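Local coordinates for DegV family protein (Eubacterium eligens, PDB 3FDJ), which is of unknown function but probably binds a fatty acid or similar lipid, at residues Ala241-Ile244 / Lys245-Gly249; Glu232-Ala235 / Leu236-Ile240; Ala96-Ala99 / Val100-Glu104. All coordinates share one frame; numbering follows the deposited sequence.

Interaction 1: Ala241-Ile244 / Lys245-Gly249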
ATOM      1  N   ALA A 241      -5.126  16.754   0.608  1.00  9.94           N
ATOM      2  CA  ALA A 241      -6.294  16.533   1.444  1.00 11.22           C
ATOM      3  C   ALA A 241      -7.192  17.777   1.445  1.00 11.48           C
ATOM      4  O   ALA A 241      -8.416  17.663   1.332  1.00 11.46           O
ATOM      5  CB  ALA A 241      -5.871  16.165   2.890  1.00 11.35           C
ATOM      6  N   ASP A 242      -6.595  18.957   1.560  1.00 11.66           N
ATOM      7  CA  ASP A 242      -7.373  20.212   1.548  1.00 12.64           C
ATOM      8  C   ASP A 242      -8.112  20.412   0.218  1.00 11.66           C
ATOM      9  O   ASP A 242      -9.277  20.834   0.197  1.00 10.55           O
ATOM     10  CB  ASP A 242      -6.458  21.427   1.780  1.00 13.18           C
ATOM     11  CG  ASP A 242      -6.100  21.632   3.252  1.00 18.85           C
ATOM     12  OD1 ASP A 242      -6.759  21.043   4.145  1.00 23.25           O
ATOM     13  OD2 ASP A 242      -5.140  22.388   3.524  1.00 24.73           O
HETATM   14  N   MSE A 243      -7.407  20.140  -0.886  1.00 10.69           N
HETATM   15  CA  MSE A 243      -7.987  20.270  -2.205  1.00 10.73           C
HETATM   16  C   MSE A 243      -9.213  19.364  -2.343  1.00 10.73           C
HETATM   17  O   MSE A 243     -10.258  19.795  -2.852  1.00 10.20           O
HETATM   18  CB  MSE A 243      -6.952  19.921  -3.277  1.00 11.14           C
HETATM   19  CG  MSE A 243      -7.474  19.981  -4.693  1.00 12.13           C
HETATM   20 SE   MSE A 243      -8.348  18.350  -5.352  0.80 13.60          SE
HETATM   21  CE  MSE A 243      -6.825  17.164  -5.666  1.00 10.48           C
ATOM     22  N   ILE A 244      -9.078  18.114  -1.905  1.00 10.77           N
ATOM     23  CA  ILE A 244     -10.139  17.136  -2.066  1.00 11.00           C
ATOM     24  C   ILE A 244     -11.349  17.470  -1.185  1.00 11.70           C
ATOM     25  O   ILE A 244     -12.484  17.386  -1.636  1.00 12.08           O
ATOM     26  CB  ILE A 244      -9.613  15.716  -1.831  1.00 11.67           C
ATOM     27  CG1 ILE A 244      -8.674  15.336  -2.996  1.00 12.44           C
ATOM     28  CG2 ILE A 244     -10.753  14.726  -1.743  1.00 13.40           C
ATOM     29  CD1 ILE A 244      -7.859  14.088  -2.764  1.00 14.18           C
ATOM     30  N   LYS A 245     -11.105  17.923   0.037  1.00 12.13           N
ATOM     31  CA  LYS A 245     -12.192  18.360   0.918  1.00 13.72           C
ATOM     32  C   LYS A 245     -12.983  19.483   0.294  1.00 13.89           C
ATOM     33  O   LYS A 245     -14.213  19.467   0.318  1.00 13.52           O
ATOM     34  CB  LYS A 245     -11.663  18.817   2.280  1.00 13.77           C
ATOM     35  CG  LYS A 245     -11.219  17.673   3.147  1.00 16.09           C
ATOM     36  CD  LYS A 245     -10.925  18.121   4.566  1.00 21.61           C
ATOM     37  CE  LYS A 245      -9.449  18.200   4.837  1.00 25.12           C
ATOM     38  NZ  LYS A 245      -9.218  18.465   6.301  1.00 26.93           N
ATOM     39  N   GLN A 246     -12.272  20.446  -0.273  1.00 14.45           N
ATOM     40  CA  GLN A 246     -12.904  21.605  -0.874  1.00 15.44           C
ATOM     41  C   GLN A 246     -13.696  21.257  -2.132  1.00 14.65           C
ATOM     42  O   GLN A 246     -14.798  21.760  -2.319  1.00 14.65           O
ATOM     43  CB  GLN A 246     -11.852  22.690  -1.178  1.00 15.85           C
ATOM     44  CG  GLN A 246     -12.384  23.956  -1.849  1.00 20.12           C
ATOM     45  CD  GLN A 246     -13.243  24.844  -0.928  1.00 24.23           C
ATOM     46  OE1 GLN A 246     -13.455  24.543   0.255  1.00 29.10           O
ATOM     47  NE2 GLN A 246     -13.757  25.937  -1.488  1.00 27.21           N
ATOM     48  N   ALA A 247     -13.124  20.420  -2.990  1.00 13.65           N
ATOM     49  CA  ALA A 247     -13.713  20.114  -4.302  1.00 13.41           C
ATOM     50  C   ALA A 247     -14.837  19.092  -4.214  1.00 13.28           C
ATOM     51  O   ALA A 247     -15.799  19.154  -4.978  1.00 13.39           O
ATOM     52  CB  ALA A 247     -12.630  19.624  -5.262  1.00 13.08           C
ATOM     53  N   TYR A 248     -14.731  18.148  -3.284  1.00 12.29           N
ATOM     54  CA  TYR A 248     -15.691  17.038  -3.223  1.00 12.54           C
ATOM     55  C   TYR A 248     -16.496  16.936  -1.928  1.00 12.65           C
ATOM     56  O   TYR A 248     -17.408  16.129  -1.848  1.00 13.90           O
ATOM     57  CB  TYR A 248     -14.962  15.721  -3.458  1.00 12.10           C
ATOM     58  CG  TYR A 248     -14.205  15.656  -4.768  1.00 11.45           C
ATOM     59  CD1 TYR A 248     -14.847  15.314  -5.955  1.00 13.47           C
ATOM     60  CD2 TYR A 248     -12.856  15.931  -4.822  1.00 10.78           C
ATOM     61  CE1 TYR A 248     -14.148  15.269  -7.165  1.00 12.89           C
ATOM     62  CE2 TYR A 248     -12.150  15.876  -6.018  1.00 11.23           C
ATOM     63  CZ  TYR A 248     -12.798  15.545  -7.179  1.00 12.66           C
ATOM     64  OH  TYR A 248     -12.087  15.488  -8.358  1.00 15.73           O
ATOM     65  N   GLY A 249     -16.159  17.721  -0.913  1.00 12.44           N
ATOM     66  CA  GLY A 249     -16.897  17.696   0.348  1.00 13.02           C
ATOM     67  C   GLY A 249     -16.554  16.512   1.230  1.00 12.86           C
ATOM     68  O   GLY A 249     -17.276  16.201   2.157  1.00 13.29           O
TER
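Lys245 lies back along the helix over the carbonyl of Ala241, one turn earlier. Its CB lies 3.6 Å from Ala241 O. CG comes closer, 3.3 Å from Ala241 O, because chi1 of -74° sets CG beside the backbone N, facing the preceding turn. CD passes the carbonyl at a greater distance. The chain then bends at chi3 (-104°), and CE turns back to the same oxygen while reaching 4.0 Å from Asp242 OD1. The tip, NZ, stops 4.2 Å from Asp242 OD1. The opposite charges probably attract, at a separation too long for a salt bridge. The same Ala241 O also accepts the backbone bond from Lys245 N, so the aliphatic part of the lysine lies alongside a carbonyl already in use.

On the buried side, Ile244 CG2 meets Tyr248 CD2 at 3.9 Å. Ile244 O accepts from Tyr248 N at 2.9 Å and also lies at the ring edge, near the ring plane. The phenol end is held elsewhere: Tyr248 OH is hydrogen-bonded to Asp217 OD1, and the ring meets Tyr221 edge-to-face. Selenomethionine Met243 makes a looser apolar contact, SE to Ala247 CB at 4.5 Å, and packs on Leu212 of helix 205-219.

Gly249 leaves the helix with a positive phi of 78°, a value that favours glycine. The arrangement is that of an amphipathic alpha-helix at its C-terminal end, with a glycine just past the last turn. This helix is the crossover of the beta-alpha-beta unit formed by strand 226-230, helix 234-248 and strand 253-257.

Interaction 2: Glu232-Ala235 / Leu236-Ile240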
ATOM      1  N   GLU A 232       7.993  11.508   4.011  1.00 10.07           N
ATOM      2  CA  GLU A 232       8.574  12.801   4.431  1.00 10.75           C
ATOM      3  C   GLU A 232       8.060  13.932   3.552  1.00  9.94           C
ATOM      4  O   GLU A 232       8.814  14.798   3.121  1.00  9.90           O
ATOM      5  CB  GLU A 232      10.107  12.707   4.448  1.00 11.11           C
ATOM      6  CG  GLU A 232      10.569  11.574   5.365  1.00 15.62           C
ATOM      7  CD  GLU A 232      12.035  11.643   5.767  1.00 21.15           C
ATOM      8  OE1 GLU A 232      12.840  12.287   5.058  1.00 25.50           O
ATOM      9  OE2 GLU A 232      12.375  11.034   6.801  1.00 25.55           O
ATOM     10  N   ASN A 233       6.759  13.913   3.279  1.00  8.80           N
ATOM     11  CA  ASN A 233       6.121  15.000   2.580  1.00  8.45           C
ATOM     12  C   ASN A 233       4.724  15.254   3.105  1.00  8.53           C
ATOM     13  O   ASN A 233       3.745  15.226   2.376  1.00  8.32           O
ATOM     14  CB  ASN A 233       6.109  14.746   1.090  1.00  8.32           C
ATOM     15  CG  ASN A 233       5.993  16.018   0.300  1.00  8.61           C
ATOM     16  OD1 ASN A 233       5.785  17.090   0.882  1.00  8.16           O
ATOM     17  ND2 ASN A 233       6.165  15.927  -1.021  1.00  8.69           N
ATOM     18  N   GLU A 234       4.651  15.536   4.410  1.00  9.54           N
ATOM     19  CA  GLU A 234       3.372  15.854   5.031  1.00  9.68           C
ATOM     20  C   GLU A 234       2.758  17.113   4.410  1.00  9.85           C
ATOM     21  O   GLU A 234       1.534  17.213   4.288  1.00  9.24           O
ATOM     22  CB  GLU A 234       3.565  16.012   6.528  1.00 11.01           C
ATOM     23  CG  GLU A 234       2.301  16.061   7.330  1.00 13.76           C
ATOM     24  CD  GLU A 234       2.600  16.114   8.803  1.00 20.90           C
ATOM     25  OE1 GLU A 234       3.541  15.402   9.260  1.00 25.49           O
ATOM     26  OE2 GLU A 234       1.928  16.890   9.503  1.00 24.38           O
ATOM     27  N   ALA A 235       3.613  18.037   3.965  1.00  9.55           N
ATOM     28  CA  ALA A 235       3.150  19.296   3.393  1.00  9.85           C
ATOM     29  C   ALA A 235       2.294  19.060   2.165  1.00  9.66           C
ATOM     30  O   ALA A 235       1.192  19.598   2.063  1.00 10.26           O
ATOM     31  CB  ALA A 235       4.338  20.212   3.065  1.00 10.12           C
ATOM     32  N   LEU A 236       2.784  18.224   1.258  1.00  9.31           N
ATOM     33  CA  LEU A 236       2.067  17.924   0.014  1.00  9.51           C
ATOM     34  C   LEU A 236       0.815  17.097   0.310  1.00  9.22           C
ATOM     35  O   LEU A 236      -0.257  17.362  -0.247  1.00  8.45           O
ATOM     36  CB  LEU A 236       2.966  17.218  -1.016  1.00  8.96           C
ATOM     37  CG  LEU A 236       2.291  16.950  -2.384  1.00 10.25           C
ATOM     38  CD1 LEU A 236       1.641  18.217  -2.967  1.00  8.84           C
ATOM     39  CD2 LEU A 236       3.317  16.329  -3.341  1.00  9.47           C
ATOM     40  N   ALA A 237       0.929  16.115   1.208  1.00  9.18           N
ATOM     41  CA  ALA A 237      -0.213  15.279   1.534  1.00  9.24           C
ATOM     42  C   ALA A 237      -1.356  16.145   2.100  1.00  9.65           C
ATOM     43  O   ALA A 237      -2.521  15.939   1.757  1.00 10.05           O
ATOM     44  CB  ALA A 237       0.183  14.159   2.507  1.00  9.11           C
ATOM     45  N   ASP A 238      -1.015  17.103   2.965  1.00 10.82           N
ATOM     46  CA  ASP A 238      -2.000  18.017   3.534  1.00 11.33           C
ATOM     47  C   ASP A 238      -2.621  18.918   2.464  1.00 10.57           C
ATOM     48  O   ASP A 238      -3.821  19.156   2.490  1.00  9.71           O
ATOM     49  CB  ASP A 238      -1.384  18.874   4.656  1.00 12.33           C
ATOM     50  CG  ASP A 238      -1.154  18.103   5.953  1.00 16.00           C
ATOM     51  OD1 ASP A 238      -1.586  16.917   6.068  1.00 18.27           O
ATOM     52  OD2 ASP A 238      -0.535  18.699   6.877  1.00 20.93           O
ATOM     53  N   LYS A 239      -1.827  19.388   1.503  1.00 10.38           N
ATOM     54  CA  LYS A 239      -2.388  20.192   0.389  1.00 11.07           C
ATOM     55  C   LYS A 239      -3.403  19.405  -0.440  1.00 10.17           C
ATOM     56  O   LYS A 239      -4.437  19.936  -0.827  1.00  9.32           O
ATOM     57  CB  LYS A 239      -1.303  20.661  -0.580  1.00 12.11           C
ATOM     58  CG  LYS A 239      -0.397  21.726  -0.094  1.00 15.00           C
ATOM     59  CD  LYS A 239       0.592  22.105  -1.222  1.00 16.83           C
ATOM     60  CE  LYS A 239       1.655  23.011  -0.708  1.00 19.48           C
ATOM     61  NZ  LYS A 239       2.626  23.361  -1.773  1.00 22.24           N
ATOM     62  N   ILE A 240      -3.075  18.155  -0.721  1.00  9.38           N
ATOM     63  CA  ILE A 240      -3.960  17.261  -1.471  1.00  9.52           C
ATOM     64  C   ILE A 240      -5.256  17.057  -0.681  1.00  9.74           C
ATOM     65  O   ILE A 240      -6.357  17.181  -1.224  1.00  9.34           O
ATOM     66  CB  ILE A 240      -3.282  15.924  -1.769  1.00  9.49           C
ATOM     67  CG1 ILE A 240      -2.114  16.117  -2.756  1.00  9.83           C
ATOM     68  CG2 ILE A 240      -4.318  14.918  -2.354  1.00  9.13           C
ATOM     69  CD1 ILE A 240      -1.144  14.904  -2.862  1.00 11.10           C
TER
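Asp238 N gives its hydrogen to Glu234 O at 2.9 Å, with an N-H...O angle of 161°. The aspartate side chain stays close to the same oxygen: Asp238 CG is 3.3 Å from Glu234 O. Beyond it, the two carboxylates come near each other, with Glu234 OE2 4.0 Å from Asp238 OD2 and their planes turned 68° apart. Two like charges this close should repel. The amino-terminal end of the helix dipole may offset part of that cost.

Asn233 is the N-cap of helix 234-248. Its OD1 accepts from Leu236 N at 3.2 Å, with the donor well above the plane of the amide rather than on a lone pair. The first torsion (chi1 -157°) puts CG anti to the backbone N and carries the amide over the start of the helix. The backbone oxygen of Asn233 serves the next amide, Ala237 N, and this donor lies in the carbonyl plane. The helix crosses between the parallel strands 226-230 and 253-257 as part of a beta-alpha-beta unit, so the cap stands where the chain turns from the first strand into the crossover.

The capping amide also packs on carbon. Leu236 CB is 3.4 Å from Asn233 OD1, and Leu236 CD2 is 3.7 Å from Asn233 ND2. ND2 itself donates to Gly269 O, which helps hold the amide's rotation. Leu236 packs on Leu208 of helix 205-219 and Ile271 of strand 271-276. On the exposed side Lys239 CG rests 3.4 Å from Ala235 O, and the extended lysine reaches a salt bridge with Asp205.

Interaction 3: Ala96-Ala99 / Val100-Glu104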
ATOM      1  N   ALA A  96       1.262 -19.857   0.355  1.00  6.88           N
ATOM      2  CA  ALA A  96       2.049 -20.973   0.854  1.00  7.66           C
ATOM      3  C   ALA A  96       1.853 -21.163   2.366  1.00  7.65           C
ATOM      4  O   ALA A  96       1.698 -22.292   2.866  1.00  7.70           O
ATOM      5  CB  ALA A  96       3.551 -20.765   0.489  1.00  8.11           C
ATOM      6  N   ALA A  97       1.843 -20.056   3.098  1.00  7.41           N
ATOM      7  CA  ALA A  97       1.611 -20.105   4.539  1.00  7.59           C
ATOM      8  C   ALA A  97       0.178 -20.570   4.864  1.00  6.97           C
ATOM      9  O   ALA A  97      -0.024 -21.335   5.807  1.00  7.20           O
ATOM     10  CB  ALA A  97       1.906 -18.717   5.164  1.00  7.59           C
ATOM     11  N   ARG A  98      -0.800 -20.126   4.083  1.00  7.17           N
ATOM     12  CA  ARG A  98      -2.192 -20.564   4.251  1.00  7.48           C
ATOM     13  C   ARG A  98      -2.284 -22.081   4.113  1.00  7.29           C
ATOM     14  O   ARG A  98      -2.998 -22.742   4.854  1.00  7.40           O
ATOM     15  CB  ARG A  98      -3.098 -19.896   3.216  1.00  7.13           C
ATOM     16  CG  ARG A  98      -4.515 -20.408   3.174  1.00  8.96           C
ATOM     17  CD  ARG A  98      -5.346 -19.660   2.180  1.00 10.04           C
ATOM     18  NE  ARG A  98      -6.663 -20.261   2.044  1.00 10.82           N
ATOM     19  CZ  ARG A  98      -6.988 -21.257   1.235  1.00 14.71           C
ATOM     20  NH1 ARG A  98      -6.093 -21.840   0.435  1.00 16.25           N
ATOM     21  NH2 ARG A  98      -8.240 -21.700   1.231  1.00 14.94           N
ATOM     22  N   ALA A  99      -1.547 -22.612   3.141  1.00  7.41           N
ATOM     23  CA  ALA A  99      -1.545 -24.050   2.871  1.00  7.53           C
ATOM     24  C   ALA A  99      -1.113 -24.844   4.099  1.00  7.85           C
ATOM     25  O   ALA A  99      -1.721 -25.870   4.443  1.00  7.72           O
ATOM     26  CB  ALA A  99      -0.634 -24.349   1.679  1.00  7.79           C
ATOM     27  N   VAL A 100      -0.017 -24.410   4.712  1.00  7.15           N
ATOM     28  CA  VAL A 100       0.484 -25.039   5.917  1.00  6.67           C
ATOM     29  C   VAL A 100      -0.514 -24.838   7.066  1.00  5.91           C
ATOM     30  O   VAL A 100      -0.820 -25.774   7.822  1.00  5.26           O
ATOM     31  CB  VAL A 100       1.866 -24.460   6.296  1.00  7.36           C
ATOM     32  CG1 VAL A 100       2.293 -24.953   7.690  1.00  9.00           C
ATOM     33  CG2 VAL A 100       2.922 -24.842   5.197  1.00 10.18           C
ATOM     34  N   TYR A 101      -1.049 -23.636   7.183  1.00  6.57           N
ATOM     35  CA  TYR A 101      -1.969 -23.322   8.302  1.00  6.90           C
ATOM     36  C   TYR A 101      -3.230 -24.216   8.265  1.00  7.34           C
ATOM     37  O   TYR A 101      -3.655 -24.759   9.274  1.00  7.57           O
ATOM     38  CB  TYR A 101      -2.332 -21.847   8.269  1.00  7.18           C
ATOM     39  CG  TYR A 101      -3.009 -21.354   9.531  1.00  6.51           C
ATOM     40  CD1 TYR A 101      -2.256 -21.065  10.664  1.00  9.67           C
ATOM     41  CD2 TYR A 101      -4.388 -21.175   9.586  1.00  8.81           C
ATOM     42  CE1 TYR A 101      -2.865 -20.614  11.834  1.00  9.47           C
ATOM     43  CE2 TYR A 101      -5.015 -20.721  10.742  1.00  8.30           C
ATOM     44  CZ  TYR A 101      -4.236 -20.432  11.861  1.00  9.34           C
ATOM     45  OH  TYR A 101      -4.816 -19.983  13.013  1.00 11.72           O
ATOM     46  N   LEU A 102      -3.794 -24.394   7.083  1.00  7.77           N
ATOM     47  CA  LEU A 102      -4.966 -25.247   6.930  1.00  9.18           C
ATOM     48  C   LEU A 102      -4.663 -26.720   7.197  1.00  8.88           C
ATOM     49  O   LEU A 102      -5.554 -27.481   7.550  1.00 10.06           O
ATOM     50  CB  LEU A 102      -5.601 -25.042   5.565  1.00 10.10           C
ATOM     51  CG  LEU A 102      -6.168 -23.632   5.344  1.00 12.48           C
ATOM     52  CD1 LEU A 102      -6.775 -23.568   3.956  1.00 15.35           C
ATOM     53  CD2 LEU A 102      -7.180 -23.146   6.398  1.00 17.25           C
ATOM     54  N   GLU A 103      -3.405 -27.133   7.075  1.00  8.25           N
ATOM     55  CA  GLU A 103      -3.028 -28.494   7.449  1.00  8.30           C
ATOM     56  C   GLU A 103      -2.792 -28.632   8.952  1.00  8.38           C
ATOM     57  O   GLU A 103      -2.582 -29.744   9.446  1.00  7.14           O
ATOM     58  CB  GLU A 103      -1.787 -28.934   6.672  1.00  9.06           C
ATOM     59  CG  GLU A 103      -2.077 -29.066   5.192  1.00 13.89           C
ATOM     60  CD  GLU A 103      -0.910 -29.634   4.392  1.00 21.87           C
ATOM     61  OE1 GLU A 103       0.134 -29.985   5.001  1.00 25.73           O
ATOM     62  OE2 GLU A 103      -1.053 -29.736   3.151  1.00 26.60           O
ATOM     63  N   GLU A 104      -2.813 -27.493   9.656  1.00  8.11           N
ATOM     64  CA  GLU A 104      -2.585 -27.432  11.107  1.00  8.82           C
ATOM     65  C   GLU A 104      -3.816 -26.997  11.923  1.00  8.93           C
ATOM     66  O   GLU A 104      -3.836 -27.162  13.154  1.00  8.96           O
ATOM     67  CB  GLU A 104      -1.396 -26.504  11.374  1.00  9.06           C
ATOM     68  CG  GLU A 104      -0.103 -27.124  10.863  1.00 12.13           C
ATOM     69  CD  GLU A 104       1.169 -26.347  11.209  1.00 15.67           C
ATOM     70  OE1 GLU A 104       1.103 -25.178  11.645  1.00 19.24           O
ATOM     71  OE2 GLU A 104       2.254 -26.935  11.016  1.00 19.36           O
TER
HETATM   72  O   HOH W   1      -3.027 -27.057   2.377  1.00 21.84           O
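Ala99 meets Glu103 through its carbonyl oxygen, which several groups approach. The bond from Glu103 N to Ala99 O is weak, 3.4 Å with an N-H...O angle of 137°. A water donates to the same oxygen at 2.7 Å. Glu103 CG comes within 3.3 Å of Ala99 O, and the same water gives a weak second bond to Glu103 OE2. The water thus bridges the backbone of one residue and the carboxylate of the other.

Leu102 lays its CD1 over one face of the Arg98 guanidinium, near the centre and 3.6 Å from Arg98 CZ. Leu102 CG also sits 3.3 Å from Arg98 O, the carbonyl that accepts from Leu102 N at 2.9 Å. The first torsion of Leu102 (-64°) sets CG beside its backbone N, and chi2 near 180° sends CD1 on to the arginine. Arg98 is extended from CG to NE, and its NE donates to Val110 O. That bond would help fix the plane on which the methyl rests.

The pair lies on helix 90-102. This helix is the crossover of a beta-alpha-beta unit, between the parallel strands 77-82 and 109-114. Both side chains face strand 109-114: Leu102 touches Val110 and Arg98 touches Val112.

Val100 lies along another side of the helix. Its CG2 is 3.7 Å from Ala96 O, the oxygen that accepts from Val100 N. The valine packs on Leu69 of helix 65-72. Next to it, the ring of Tyr101 leads away from the preceding turn to meet Phe72 edge-to-face and His105 in a stack, with OH hydrogen-bonded to Asp75 O.

Along the chain interaction 3 comes first, then interaction 2, then interaction 1. Interactions 2 and 1 are consecutive parts of helix 234-248, interaction 2 at its amino-terminal start and interaction 1 at its carboxy-terminal end, with centres 14 Å apart. Together they span one crossover of the mixed sheet that holds strands 226-230 and 253-257. Interaction 3 lies on helix 90-102, beside a different sheet, the one with strands 77-82 and 109-114. Its centre is 41 Å from interaction 2 and 44 Å from interaction 1, on the opposite side of the chain's centre. Each sheet of this DegV family fold thus has a beta-alpha-beta crossover helix packed on it.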